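PDB 5X3E: kinesin-like protein from Caenorhabditis elegans, which probably works as a kinesin-6 motor, using ATP bound in its motor domain to drive movement along microtubules. Local coordinates for residues Phe218-Glu223 with Val298-Leu303; Asn227-Leu232 with Arg244-Asp249; Asp231-Ala236 with Lys260-Ser265. All coordinates share one frame; numbering follows the deposited sequence.

In the fold
All three contacts lie in the kinesin motor domain and reach one large mixed sheet. Strand 213-225 ties them together: it pairs with strand 296-307 in contact 1, and its other edge meets strands 228-231 and 262-264, which belong to contacts 2 and 3. Along the chain, contacts 2 and 3 both fall inside the long loop that contact 1 closes, and they share D231 and L232. The centre of contact 1 is about 12 Å from that of contact 2 and about 9 Å from that of contact 3. Contact 1 is buried within the sheet; contacts 2 and 3 are only partly buried and lie at its margin, in a hairpin and a loop.

Contact 1: Phe218-Glu223 with Val298-Leu303; sequences FVTYVE and VFTIKL. With SO4 (sulfate ion), chain C.
Two neighbouring antiparallel strands of the central sheet of the kinesin motor domain meet here, 213-225 and 296-307. F218, T220 and V222 form hydrogen-bonded pairs with K302, T300 and V298. V219 and Y221 face I301 and F299 in non-hydrogen-bonded pairs. On the face of V219, Y221, F299 and I301, the edge of the F299 ring meets the face of Y221 in a T-shaped stack, with planes at 80°. CD1 of F299 stands 3.7 Å from CG of Y221, off centre toward the rim of that ring. CG of F299 is anti to its backbone N (chi1 -171°), which carries the ring across to V219, where CZ lies 3.8 Å from CG1. Replacing Y221 with alanine would probably leave the F299 edge without its ring partner and E278 without the hydroxyl it bonds. On the other face, T220, T300 and K302 make a polar patch. A water donates to T220 OG1 and V298 O and is also hydrogen-bonded to T300 OG1. A sulfate, probably from the crystallisation liquor, accepts from T220 OG1 and K302. The lysine chain is extended and also makes a salt bridge to D261; its NZ lies 2.7 Å from sulfate O1.

Contact 2: Asn227-Leu232 with Arg244-Asp249; sequences NYCYDL and REIRHD. With SO4 (sulfate ion), chain M.
The backbone N of R244 donates to C229 O at 2.6 Å, a bent bond with 136° at the hydrogen. Beside it, a water accepts from C229 N and donates to R244 O at 2.6 Å, so it bridges the two backbones where no direct bond returns. A second water accepts from D231 N and from R244 NE, 2.9 Å away. It lies in the guanidinium plane, at the edge. The R244 chain bends at its second torsion (chi2 -66°). CG stays 4.0 Å from D231 N, and the guanidinium group comes obliquely past D231 CB. These residues belong to the beta hairpin of strands 228-231 and 243-248, at the margin of the motor domain's main sheet. The pairing is loose, and two waters add to its polar link. C229 supplies the apolar part. Its CB is 4.1 Å from I246 CD1, and SG, anti to the backbone N, turns toward I246 CG1. V222 and V256 also touch C229, while I246 packs on helix 390-394. Farther along, H248 ND1 gives a nearly straight bond (171°) to O1 of a sulfate, 2.9 Å away in the plane of the ring.

Contact 3: Asp231-Ala236 with Lys260-Ser265; sequences DLLEDA and KDVEVS. With SO4 (sulfate ion), chain R; SO4 (sulfate ion), chain I; SO4 (sulfate ion), chain U; SO4 (sulfate ion), chain F.
K260 runs past three groups of the 231-236 loop and meets each differently. At its root, the backbone N donates to D231 OD1 at 2.8 Å, coming from above the carboxylate plane, 53° out of it. The side chain crosses that of D231 obliquely. With chi1 at -160° and the rest extended, the lysine chain spans from D231 at its root to D235 at its tip. On the way, CD passes 3.5 Å from L233 O. At its tip, K260 crosses D235 at about a right angle. NZ meets OD1 of D235 on the syn side at 2.9 Å, 26° out of the carboxylate plane, and makes a weak bond to OD2. This salt bridge is at the surface, and D235 is poorly ordered. NZ also donates to O4 of a sulfate, 2.8 Å away, so its charge is probably shared between two anions. The loop opens with a type I turn from D231 to E234, and D235 is the centre of an inverse gamma turn. D231 OD2 accepts from L233 N at 2.9 Å, which makes an Asx turn. A water lies between D231 OD2 and K260 O, within hydrogen-bonding distance of both. Each oxygen of this buried carboxylate so accepts a backbone N-H, OD1 from K260 and OD2 from L233. L233 and V262 cross obliquely, with CD1 3.8 Å from CG2. Both rest on V273 of helix 267-281, so the loop and strand 262-264 share that helix as a floor. Next along the chain, D261 N points almost straight at O2 of another sulfate, which also lies against K260 CG.

Contact 1: Phe218-Glu223 with Val298-Leu303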
loop_
_atom_site.group_PDB
_atom_site.type_symbol
_atom_site.label_atom_id
_atom_site.label_comp_id
_atom_site.label_asym_id
_atom_site.label_seq_id
_atom_site.Cartn_x
_atom_site.Cartn_y
_atom_site.Cartn_z
ATOM N N PHE A 218 -2.822 8.272 -10.874
ATOM C CA PHE A 218 -4.117 7.646 -10.671
ATOM C C PHE A 218 -4.056 6.857 -9.375
ATOM O O PHE A 218 -3.017 6.281 -9.042
ATOM C CB PHE A 218 -4.483 6.724 -11.843
ATOM C CG PHE A 218 -4.781 7.454 -13.128
ATOM C CD1 PHE A 218 -6.093 7.678 -13.523
ATOM C CD2 PHE A 218 -3.753 7.908 -13.943
ATOM C CE1 PHE A 218 -6.376 8.345 -14.706
ATOM C CE2 PHE A 218 -4.030 8.578 -15.126
ATOM C CZ PHE A 218 -5.342 8.798 -15.509
ATOM N N VAL A 219 -5.151 6.844 -8.630
ATOM C CA VAL A 219 -5.233 6.037 -7.422
ATOM C C VAL A 219 -6.419 5.097 -7.543
ATOM O O VAL A 219 -7.463 5.459 -8.101
ATOM C CB VAL A 219 -5.338 6.896 -6.138
ATOM C CG1 VAL A 219 -4.116 7.792 -5.992
ATOM C CG2 VAL A 219 -6.613 7.720 -6.138
ATOM N N THR A 220 -6.240 3.878 -7.050
ATOM C CA THR A 220 -7.345 2.972 -6.791
ATOM C C THR A 220 -7.353 2.665 -5.302
ATOM O O THR A 220 -6.292 2.559 -4.676
ATOM C CB THR A 220 -7.241 1.665 -7.603
ATOM O OG1 THR A 220 -6.009 0.997 -7.305
ATOM C CG2 THR A 220 -7.285 1.963 -9.084
ATOM N N TYR A 221 -8.548 2.580 -4.727
ATOM C CA TYR A 221 -8.701 2.228 -3.322
ATOM C C TYR A 221 -9.640 1.037 -3.238
ATOM O O TYR A 221 -10.809 1.135 -3.626
ATOM C CB TYR A 221 -9.228 3.402 -2.495
ATOM C CG TYR A 221 -9.000 3.239 -1.006
ATOM C CD1 TYR A 221 -8.253 2.174 -0.511
ATOM C CD2 TYR A 221 -9.528 4.151 -0.095
ATOM C CE1 TYR A 221 -8.036 2.017 0.851
ATOM C CE2 TYR A 221 -9.313 4.005 1.272
ATOM C CZ TYR A 221 -8.567 2.936 1.740
ATOM O OH TYR A 221 -8.349 2.782 3.092
ATOM N N VAL A 222 -9.127 -0.079 -2.739
ATOM C CA VAL A 222 -9.810 -1.363 -2.796
ATOM C C VAL A 222 -9.795 -2.005 -1.416
ATOM O O VAL A 222 -8.827 -1.859 -0.661
ATOM C CB VAL A 222 -9.155 -2.281 -3.851
ATOM C CG1 VAL A 222 -9.735 -3.620 -3.782
ATOM C CG2 VAL A 222 -9.439 -1.750 -5.243
ATOM N N GLU A 223 -10.877 -2.701 -1.074
ATOM C CA GLU A 223 -11.002 -3.374 0.211
ATOM C C GLU A 223 -11.219 -4.863 -0.016
ATOM O O GLU A 223 -12.042 -5.254 -0.849
ATOM C CB GLU A 223 -12.162 -2.791 1.025
ATOM C CG GLU A 223 -12.386 -3.454 2.370
ATOM C CD GLU A 223 -13.650 -2.965 3.047
ATOM O OE1 GLU A 223 -14.662 -2.778 2.338
ATOM O OE2 GLU A 223 -13.631 -2.760 4.281
ATOM N N VAL A 298 -6.490 -1.583 0.497
ATOM C CA VAL A 298 -5.432 -1.556 -0.506
ATOM C C VAL A 298 -5.521 -0.229 -1.244
ATOM O O VAL A 298 -6.458 0.002 -2.021
ATOM C CB VAL A 298 -5.539 -2.740 -1.478
ATOM C CG1 VAL A 298 -4.396 -2.713 -2.481
ATOM C CG2 VAL A 298 -5.563 -4.058 -0.707
ATOM N N PHE A 299 -4.555 0.644 -1.000
ATOM C CA PHE A 299 -4.483 1.938 -1.664
ATOM C C PHE A 299 -3.286 1.907 -2.608
ATOM O O PHE A 299 -2.141 1.776 -2.165
ATOM C CB PHE A 299 -4.379 3.066 -0.643
ATOM C CG PHE A 299 -4.507 4.435 -1.243
ATOM C CD1 PHE A 299 -5.752 4.999 -1.458
ATOM C CD2 PHE A 299 -3.379 5.161 -1.590
ATOM C CE1 PHE A 299 -5.870 6.261 -2.009
ATOM C CE2 PHE A 299 -3.492 6.425 -2.143
ATOM C CZ PHE A 299 -4.739 6.975 -2.352
ATOM N N THR A 300 -3.550 1.981 -3.909
ATOM C CA THR A 300 -2.508 1.852 -4.921
ATOM C C THR A 300 -2.302 3.189 -5.619
ATOM O O THR A 300 -3.239 3.736 -6.212
ATOM C CB THR A 300 -2.868 0.773 -5.937
ATOM O OG1 THR A 300 -3.046 -0.478 -5.260
ATOM C CG2 THR A 300 -1.761 0.636 -6.968
ATOM N N ILE A 301 -1.077 3.697 -5.560
ATOM C CA ILE A 301 -0.679 4.914 -6.256
ATOM C C ILE A 301 -0.008 4.507 -7.557
ATOM O O ILE A 301 1.013 3.811 -7.544
ATOM C CB ILE A 301 0.263 5.772 -5.395
ATOM C CG1 ILE A 301 -0.353 6.010 -4.015
ATOM C CG2 ILE A 301 0.566 7.090 -6.096
ATOM C CD1 ILE A 301 0.629 6.476 -2.974
ATOM N N LYS A 302 -0.591 4.918 -8.678
ATOM C CA LYS A 302 -0.079 4.580 -9.998
ATOM C C LYS A 302 0.519 5.812 -10.658
ATOM O O LYS A 302 -0.142 6.851 -10.769
ATOM C CB LYS A 302 -1.178 4.000 -10.886
ATOM C CG LYS A 302 -1.818 2.751 -10.332
ATOM C CD LYS A 302 -2.906 2.252 -11.262
ATOM C CE LYS A 302 -3.537 0.982 -10.715
ATOM N NZ LYS A 302 -4.561 0.429 -11.636
ATOM N N LEU A 303 1.756 5.681 -11.116
ATOM C CA LEU A 303 2.424 6.727 -11.876
ATOM C C LEU A 303 2.363 6.324 -13.345
ATOM O O LEU A 303 3.141 5.484 -13.805
ATOM C CB LEU A 303 3.859 6.915 -11.394
ATOM C CG LEU A 303 4.651 8.021 -12.085
ATOM C CD1 LEU A 303 3.964 9.349 -11.865
ATOM C CD2 LEU A 303 6.084 8.057 -11.572
HETATM S S SO4 C . -6.387 -2.067 -9.420
HETATM O O1 SO4 C . -5.486 -1.849 -10.552
HETATM O O2 SO4 C . -5.700 -1.744 -8.171
HETATM O O3 SO4 C . -6.795 -3.464 -9.382
HETATM O O4 SO4 C . -7.572 -1.232 -9.561
HETATM O O HOH W 1 -5.673 -0.495 -4.832
#

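Contact 2: Asn227-Leu232 with Arg244-Asp249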
loop_
_atom_site.group_PDB
_atom_site.type_symbol
_atom_site.label_atom_id
_atom_site.label_comp_id
_atom_site.label_asym_id
_atom_site.label_seq_id
_atom_site.Cartn_x
_atom_site.Cartn_y
_atom_site.Cartn_z
ATOM N N ASN A 227 -13.086 -12.504 2.138
ATOM C CA ASN A 227 -12.682 -13.137 0.878
ATOM C C ASN A 227 -13.403 -12.553 -0.338
ATOM O O ASN A 227 -13.396 -13.153 -1.416
ATOM C CB ASN A 227 -12.876 -14.657 0.922
ATOM C CG ASN A 227 -11.799 -15.399 0.154
ATOM O OD1 ASN A 227 -10.620 -15.041 0.218
ATOM N ND2 ASN A 227 -12.198 -16.426 -0.589
ATOM N N TYR A 228 -14.016 -11.384 -0.188
ATOM C CA TYR A 228 -14.623 -10.657 -1.291
ATOM C C TYR A 228 -13.905 -9.327 -1.459
ATOM O O TYR A 228 -13.391 -8.751 -0.494
ATOM C CB TYR A 228 -16.114 -10.422 -1.057
ATOM C CG TYR A 228 -16.961 -11.667 -1.187
ATOM C CD1 TYR A 228 -16.795 -12.539 -2.258
ATOM C CD2 TYR A 228 -17.920 -11.980 -0.234
ATOM C CE1 TYR A 228 -17.571 -13.679 -2.384
ATOM C CE2 TYR A 228 -18.698 -13.121 -0.347
ATOM C CZ TYR A 228 -18.520 -13.968 -1.424
ATOM O OH TYR A 228 -19.291 -15.104 -1.543
ATOM N N CYS A 229 -13.849 -8.855 -2.695
ATOM C CA CYS A 229 -13.097 -7.659 -3.035
ATOM C C CYS A 229 -14.046 -6.541 -3.453
ATOM O O CYS A 229 -14.900 -6.739 -4.323
ATOM C CB CYS A 229 -12.099 -7.968 -4.148
ATOM S SG CYS A 229 -11.030 -6.587 -4.504
ATOM N N TYR A 230 -13.869 -5.357 -2.861
ATOM C CA TYR A 230 -14.737 -4.212 -3.105
ATOM C C TYR A 230 -13.924 -2.983 -3.480
ATOM O O TYR A 230 -12.857 -2.732 -2.912
ATOM C CB TYR A 230 -15.595 -3.885 -1.877
ATOM C CG TYR A 230 -16.465 -5.019 -1.406
ATOM C CD1 TYR A 230 -17.736 -5.204 -1.933
ATOM C CD2 TYR A 230 -16.020 -5.909 -0.438
ATOM C CE1 TYR A 230 -18.540 -6.240 -1.509
ATOM C CE2 TYR A 230 -16.818 -6.953 -0.007
ATOM C CZ TYR A 230 -18.078 -7.113 -0.547
ATOM O OH TYR A 230 -18.884 -8.150 -0.131
ATOM N N ASP A 231 -14.448 -2.212 -4.429
ATOM C CA ASP A 231 -13.853 -0.942 -4.828
ATOM C C ASP A 231 -14.491 0.172 -4.001
ATOM O O ASP A 231 -15.648 0.543 -4.226
ATOM C CB ASP A 231 -14.037 -0.712 -6.326
ATOM C CG ASP A 231 -13.581 0.666 -6.771
ATOM O OD1 ASP A 231 -13.986 1.101 -7.875
ATOM O OD2 ASP A 231 -12.801 1.308 -6.029
ATOM N N LEU A 232 -13.730 0.703 -3.040
ATOM C CA LEU A 232 -14.202 1.788 -2.184
ATOM C C LEU A 232 -14.454 3.084 -2.944
ATOM O O LEU A 232 -15.090 3.984 -2.390
ATOM C CB LEU A 232 -13.190 2.040 -1.066
ATOM C CG LEU A 232 -12.809 0.842 -0.198
ATOM C CD1 LEU A 232 -11.651 1.211 0.710
ATOM C CD2 LEU A 232 -14.002 0.406 0.615
ATOM N N ARG A 244 -16.008 -7.506 -6.600
ATOM C CA ARG A 244 -15.099 -7.313 -7.716
ATOM C C ARG A 244 -14.170 -8.509 -7.841
ATOM O O ARG A 244 -13.821 -9.154 -6.849
ATOM C CB ARG A 244 -14.292 -6.039 -7.547
ATOM C CG ARG A 244 -15.121 -4.775 -7.423
ATOM C CD ARG A 244 -15.874 -4.462 -8.708
ATOM N NE ARG A 244 -16.691 -3.257 -8.572
ATOM C CZ ARG A 244 -17.509 -2.791 -9.510
ATOM N NH1 ARG A 244 -17.628 -3.427 -10.667
ATOM N NH2 ARG A 244 -18.210 -1.684 -9.291
ATOM N N GLU A 245 -13.778 -8.798 -9.073
ATOM C CA GLU A 245 -12.990 -9.978 -9.387
ATOM C C GLU A 245 -11.516 -9.599 -9.484
ATOM O O GLU A 245 -11.165 -8.602 -10.124
ATOM C CB GLU A 245 -13.474 -10.618 -10.691
ATOM C CG GLU A 245 -12.784 -11.923 -11.053
ATOM C CD GLU A 245 -13.611 -13.138 -10.693
ATOM O OE1 GLU A 245 -14.689 -12.964 -10.088
ATOM O OE2 GLU A 245 -13.187 -14.266 -11.024
ATOM N N ILE A 246 -10.663 -10.391 -8.845
ATOM C CA ILE A 246 -9.219 -10.205 -8.921
ATOM C C ILE A 246 -8.693 -11.071 -10.060
ATOM O O ILE A 246 -8.832 -12.299 -10.030
ATOM C CB ILE A 246 -8.552 -10.566 -7.584
ATOM C CG1 ILE A 246 -8.878 -9.493 -6.540
ATOM C CG2 ILE A 246 -7.049 -10.725 -7.751
ATOM C CD1 ILE A 246 -8.600 -9.901 -5.110
ATOM N N ARG A 247 -8.093 -10.433 -11.068
ATOM C CA ARG A 247 -7.657 -11.127 -12.273
ATOM C C ARG A 247 -6.392 -10.471 -12.811
ATOM O O ARG A 247 -5.951 -9.429 -12.317
ATOM C CB ARG A 247 -8.763 -11.125 -13.326
ATOM C CG ARG A 247 -9.195 -9.740 -13.766
ATOM C CD ARG A 247 -10.430 -9.829 -14.640
ATOM N NE ARG A 247 -10.244 -10.714 -15.787
ATOM C CZ ARG A 247 -11.230 -11.087 -16.595
ATOM N NH1 ARG A 247 -12.459 -10.652 -16.370
ATOM N NH2 ARG A 247 -10.994 -11.892 -17.621
ATOM N N HIS A 248 -5.799 -11.094 -13.830
ATOM C CA HIS A 248 -4.601 -10.560 -14.469
ATOM C C HIS A 248 -4.927 -9.946 -15.822
ATOM O O HIS A 248 -5.978 -10.212 -16.410
ATOM C CB HIS A 248 -3.526 -11.634 -14.659
ATOM C CG HIS A 248 -3.912 -12.716 -15.618
ATOM N ND1 HIS A 248 -4.603 -13.841 -15.229
ATOM C CD2 HIS A 248 -3.689 -12.851 -16.947
ATOM C CE1 HIS A 248 -4.798 -14.619 -16.277
ATOM N NE2 HIS A 248 -4.253 -14.043 -17.332
ATOM N N ASP A 249 -3.999 -9.118 -16.317
ATOM C CA ASP A 249 -4.084 -8.540 -17.649
ATOM C C ASP A 249 -3.137 -9.277 -18.595
ATOM O O ASP A 249 -2.550 -10.306 -18.247
ATOM C CB ASP A 249 -3.799 -7.030 -17.614
ATOM C CG ASP A 249 -2.423 -6.683 -17.041
ATOM O OD1 ASP A 249 -1.496 -7.523 -17.083
ATOM O OD2 ASP A 249 -2.267 -5.538 -16.560
HETATM S S SO4 M . -4.616 -15.878 -12.430
HETATM O O1 SO4 M . -5.456 -14.695 -12.610
HETATM O O2 SO4 M . -3.319 -15.506 -11.867
HETATM O O3 SO4 M . -5.301 -16.812 -11.542
HETATM O O4 SO4 M . -4.395 -16.526 -13.718
HETATM O O HOH W 2 -15.143 -10.068 -4.797
HETATM O O HOH W 3 -16.887 -2.247 -5.864
#

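Contact 3: Asp231-Ala236 with Lys260-Ser265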
loop_
_atom_site.group_PDB
_atom_site.type_symbol
_atom_site.label_atom_id
_atom_site.label_comp_id
_atom_site.label_asym_id
_atom_site.label_seq_id
_atom_site.Cartn_x
_atom_site.Cartn_y
_atom_site.Cartn_z
ATOM N N ASP A 231 -14.448 -2.212 -4.429
ATOM C CA ASP A 231 -13.853 -0.942 -4.828
ATOM C C ASP A 231 -14.491 0.172 -4.001
ATOM O O ASP A 231 -15.648 0.543 -4.226
ATOM C CB ASP A 231 -14.037 -0.712 -6.326
ATOM C CG ASP A 231 -13.581 0.666 -6.771
ATOM O OD1 ASP A 231 -13.986 1.101 -7.875
ATOM O OD2 ASP A 231 -12.801 1.308 -6.029
ATOM N N LEU A 232 -13.730 0.703 -3.040
ATOM C CA LEU A 232 -14.202 1.788 -2.184
ATOM C C LEU A 232 -14.454 3.084 -2.944
ATOM O O LEU A 232 -15.090 3.984 -2.390
ATOM C CB LEU A 232 -13.190 2.040 -1.066
ATOM C CG LEU A 232 -12.809 0.842 -0.198
ATOM C CD1 LEU A 232 -11.651 1.211 0.710
ATOM C CD2 LEU A 232 -14.002 0.406 0.615
ATOM N N LEU A 233 -13.966 3.198 -4.179
ATOM C CA LEU A 233 -14.146 4.379 -5.017
ATOM C C LEU A 233 -15.232 4.199 -6.070
ATOM O O LEU A 233 -15.368 5.048 -6.957
ATOM C CB LEU A 233 -12.825 4.747 -5.688
ATOM C CG LEU A 233 -11.688 4.989 -4.702
ATOM C CD1 LEU A 233 -10.440 5.382 -5.457
ATOM C CD2 LEU A 233 -12.091 6.054 -3.701
ATOM N N GLU A 234 -15.988 3.107 -6.005
ATOM C CA GLU A 234 -17.041 2.855 -6.980
ATOM C C GLU A 234 -18.097 3.953 -6.951
ATOM O O GLU A 234 -18.417 4.504 -5.895
ATOM C CB GLU A 234 -17.680 1.494 -6.696
ATOM C CG GLU A 234 -19.010 1.229 -7.393
ATOM C CD GLU A 234 -19.674 -0.041 -6.897
ATOM O OE1 GLU A 234 -20.695 -0.458 -7.488
ATOM O OE2 GLU A 234 -19.168 -0.623 -5.913
ATOM N N ASP A 235 -18.632 4.283 -8.131
ATOM C CA ASP A 235 -19.810 5.146 -8.238
ATOM C C ASP A 235 -21.035 4.320 -7.855
ATOM O O ASP A 235 -21.826 3.889 -8.697
ATOM C CB ASP A 235 -19.943 5.718 -9.645
ATOM C CG ASP A 235 -18.854 6.715 -9.975
ATOM O OD1 ASP A 235 -18.387 7.416 -9.051
ATOM O OD2 ASP A 235 -18.465 6.798 -11.158
ATOM N N ALA A 236 -21.190 4.091 -6.552
ATOM C CA ALA A 236 -22.251 3.214 -6.077
ATOM C C ALA A 236 -23.607 3.853 -6.334
ATOM O O ALA A 236 -23.895 4.945 -5.831
ATOM C CB ALA A 236 -22.068 2.922 -4.592
ATOM N N LYS A 260 -12.211 1.414 -10.036
ATOM C CA LYS A 260 -12.114 2.715 -10.676
ATOM C C LYS A 260 -10.719 3.300 -10.469
ATOM O O LYS A 260 -10.243 3.396 -9.334
ATOM C CB LYS A 260 -13.183 3.642 -10.098
ATOM C CG LYS A 260 -13.539 4.831 -10.952
ATOM C CD LYS A 260 -14.625 5.659 -10.286
ATOM C CE LYS A 260 -14.823 6.992 -10.988
ATOM N NZ LYS A 260 -15.836 7.821 -10.278
ATOM N N ASP A 261 -10.060 3.670 -11.565
ATOM C CA ASP A 261 -8.789 4.387 -11.510
ATOM C C ASP A 261 -9.109 5.877 -11.531
ATOM O O ASP A 261 -9.604 6.399 -12.539
ATOM C CB ASP A 261 -7.884 4.007 -12.680
ATOM C CG ASP A 261 -7.383 2.579 -12.605
ATOM O OD1 ASP A 261 -8.089 1.667 -13.080
ATOM O OD2 ASP A 261 -6.268 2.374 -12.089
ATOM N N VAL A 262 -8.837 6.559 -10.421
ATOM C CA VAL A 262 -9.237 7.949 -10.228
ATOM C C VAL A 262 -8.019 8.843 -10.419
ATOM O O VAL A 262 -7.017 8.706 -9.704
ATOM C CB VAL A 262 -9.861 8.165 -8.839
ATOM C CG1 VAL A 262 -10.208 9.629 -8.641
ATOM C CG2 VAL A 262 -11.099 7.281 -8.657
ATOM N N GLU A 263 -8.107 9.763 -11.375
ATOM C CA GLU A 263 -7.006 10.673 -11.649
ATOM C C GLU A 263 -6.967 11.776 -10.607
ATOM O O GLU A 263 -7.995 12.385 -10.293
ATOM C CB GLU A 263 -7.123 11.274 -13.045
ATOM C CG GLU A 263 -5.884 12.050 -13.458
ATOM C CD GLU A 263 -5.901 12.428 -14.919
ATOM O OE1 GLU A 263 -4.809 12.647 -15.481
ATOM O OE2 GLU A 263 -7.004 12.494 -15.507
ATOM N N VAL A 264 -5.781 12.016 -10.059
ATOM C CA VAL A 264 -5.568 13.018 -9.026
ATOM C C VAL A 264 -4.413 13.910 -9.463
ATOM O O VAL A 264 -3.396 13.417 -9.966
ATOM C CB VAL A 264 -5.294 12.373 -7.652
ATOM C CG1 VAL A 264 -6.585 11.806 -7.089
ATOM C CG2 VAL A 264 -4.248 11.270 -7.767
ATOM N N SER A 265 -4.586 15.220 -9.299
ATOM C CA SER A 265 -3.599 16.195 -9.730
ATOM C C SER A 265 -2.705 16.686 -8.602
ATOM O O SER A 265 -1.717 17.374 -8.875
ATOM C CB SER A 265 -4.298 17.399 -10.373
ATOM O OG SER A 265 -4.893 17.035 -11.604
HETATM S S SO4 R . -12.501 3.521 -14.691
HETATM O O1 SO4 R . -12.449 4.979 -14.779
HETATM O O2 SO4 R . -11.255 3.020 -14.115
HETATM O O3 SO4 R . -13.630 3.119 -13.853
HETATM O O4 SO4 R . -12.680 2.954 -16.028
HETATM S S SO4 I . -11.355 10.133 -13.156
HETATM O O1 SO4 I . -11.471 11.154 -14.193
HETATM O O2 SO4 I . -10.604 10.683 -12.033
HETATM O O3 SO4 I . -12.691 9.757 -12.700
HETATM O O4 SO4 I . -10.662 8.963 -13.695
HETATM S S SO4 U . -14.504 9.540 -7.241
HETATM O O1 SO4 U . -14.423 10.991 -7.402
HETATM O O2 SO4 U . -13.677 9.129 -6.109
HETATM O O3 SO4 U . -15.892 9.143 -7.007
HETATM O O4 SO4 U . -14.023 8.893 -8.457
HETATM S S SO4 F . -6.389 19.667 -14.223
HETATM O O1 SO4 F . -6.786 20.993 -14.679
HETATM O O2 SO4 F . -5.081 19.727 -13.581
HETATM O O3 SO4 F . -7.388 19.184 -13.271
HETATM O O4 SO4 F . -6.315 18.777 -15.375
HETATM O O HOH W 4 -10.414 2.176 -6.839
#